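Local coordinates for extracellular fatty acid-binding protein (Gallus gallus, PDB 3SAO) that binds bacterial ferric siderophores and long-chain fatty acids, and may act in innate immunity as an antibacterial factor and a lysophosphatidic acid sensor, at residues Thr123-Ala126 and Ile127-Lys130. Numbering follows the deposited sequence.
Sequences TAMA and IFRK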
loop_
_atom_site.group_PDB
_atom_site.type_symbol
_atom_site.label_atom_id
_atom_site.label_comp_id
_atom_site.label_asym_id
_atom_site.label_seq_id
_atom_site.Cartn_x
_atom_site.Cartn_y
_atom_site.Cartn_z
ATOM N N THR A 123 16.349 5.217 4.867
ATOM C CA THR A 123 16.714 5.053 3.464
ATOM C C THR A 123 15.465 4.951 2.592
ATOM O O THR A 123 15.298 5.683 1.603
ATOM C CB THR A 123 17.562 3.781 3.276
ATOM O OG1 THR A 123 18.807 3.921 3.985
ATOM C CG2 THR A 123 17.851 3.526 1.796
ATOM N N ALA A 124 14.597 4.029 2.980
ATOM C CA ALA A 124 13.317 3.828 2.322
ATOM C C ALA A 124 12.471 5.096 2.336
ATOM O O ALA A 124 11.859 5.438 1.317
ATOM C CB ALA A 124 12.559 2.702 2.997
ATOM N N MET A 125 12.394 5.769 3.486
ATOM C CA MET A 125 11.570 6.979 3.568
ATOM C C MET A 125 12.116 8.050 2.611
ATOM O O MET A 125 11.347 8.773 1.951
ATOM C CB MET A 125 11.490 7.550 4.993
ATOM C CG MET A 125 10.626 8.815 5.115
ATOM S SD MET A 125 8.864 8.609 4.639
ATOM C CE MET A 125 8.351 7.496 5.895
ATOM N N ALA A 126 13.440 8.180 2.575
ATOM C CA ALA A 126 14.094 9.151 1.697
ATOM C C ALA A 126 13.780 8.924 0.211
ATOM O O ALA A 126 13.492 9.898 -0.518
ATOM C CB ALA A 126 15.596 9.165 1.941
ATOM N N ILE A 127 13.762 7.663 -0.230
ATOM C CA ILE A 127 13.448 7.355 -1.638
ATOM C C ILE A 127 11.985 7.662 -1.934
ATOM O O ILE A 127 11.653 8.172 -3.012
ATOM C CB ILE A 127 13.780 5.877 -2.055
ATOM C CG1 ILE A 127 13.264 5.560 -3.459
ATOM C CG2 ILE A 127 13.174 4.847 -1.140
ATOM C CD1 ILE A 127 13.808 6.453 -4.505
ATOM N N PHE A 128 11.113 7.305 -1.001
ATOM C CA PHE A 128 9.678 7.609 -1.141
ATOM C C PHE A 128 9.446 9.119 -1.314
ATOM O O PHE A 128 8.737 9.550 -2.247
ATOM C CB PHE A 128 8.922 7.098 0.066
ATOM C CG PHE A 128 7.445 7.328 0.002
ATOM C CD1 PHE A 128 6.630 6.560 -0.835
ATOM C CD2 PHE A 128 6.859 8.252 0.824
ATOM C CE1 PHE A 128 5.241 6.794 -0.882
ATOM C CE2 PHE A 128 5.492 8.489 0.774
ATOM C CZ PHE A 128 4.691 7.749 -0.073
ATOM N N ARG A 129 10.026 9.910 -0.404
ATOM C CA ARG A 129 9.859 11.377 -0.440
ATOM C C ARG A 129 10.431 11.988 -1.735
ATOM O O ARG A 129 9.778 12.823 -2.370
ATOM C CB ARG A 129 10.448 12.044 0.809
ATOM C CG ARG A 129 9.637 11.836 2.096
ATOM C CD ARG A 129 10.113 12.733 3.231
ATOM N NE ARG A 129 9.262 12.583 4.410
ATOM C CZ ARG A 129 8.074 13.168 4.574
ATOM N NH1 ARG A 129 7.582 13.996 3.665
ATOM N NH2 ARG A 129 7.381 12.940 5.678
ATOM N N LYS A 130 11.596 11.509 -2.159
ATOM C CA LYS A 130 12.160 11.853 -3.465
ATOM C C LYS A 130 11.237 11.584 -4.638
ATOM O O LYS A 130 11.007 12.449 -5.476
ATOM C CB LYS A 130 13.457 11.094 -3.716
ATOM C CG LYS A 130 14.165 11.511 -4.985
ATOM C CD LYS A 130 15.529 10.864 -5.132
ATOM C CE LYS A 130 15.408 9.380 -5.422
ATOM N NZ LYS A 130 16.724 8.783 -5.775
#
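Met125 meets both Phe128 and Arg129 through its sulfur, on one flank of helix 122-133. Its CG stands opposite the backbone N (chi1 -180°); the bend at chi2 (61°) carries SD toward the next turn, while the bend at chi3 turns the methyl CE away from Phe128 and Arg129. There Met125 SD lies 4.3 Å from Phe128 CD2, approaching the ring at a slant. The same Met125 SD is 4.0 Å from Arg129 NE. The Arg129 chain runs extended from CG to NE and crosses the methionine at an angle, so that CG and NE both lie beside the sulfur, which is set obliquely to the guanidinium; Arg129 CG is 4.2 Å from Met125 SD.

Main-chain bonds of the i to i+4 kind carry the rest. Arg129 N donates to Met125 O at 2.9 Å, and Ile127 N to Thr123 O and Lys130 N to Ala126 O do likewise; Phe128 N bonds to Ala124 O, an acceptor whose position is less certain.

Helix 122-133 packs against the outside of the barrel, as in lipocalins generally. Phe128 is buried on Met111, Leu113 and Val96. Met125 also rests on Leu113, a residue of the 1-tetradecanoyl-sn-glycerol 3-phosphate site, so the helix backs a strand of that site from outside. Arg129, partly exposed as a whole, touches Val142 and Val144 and continues the apolar contact with the barrel. The sulfur contacts are of van der Waals range, and the directional bonds are those of the backbone.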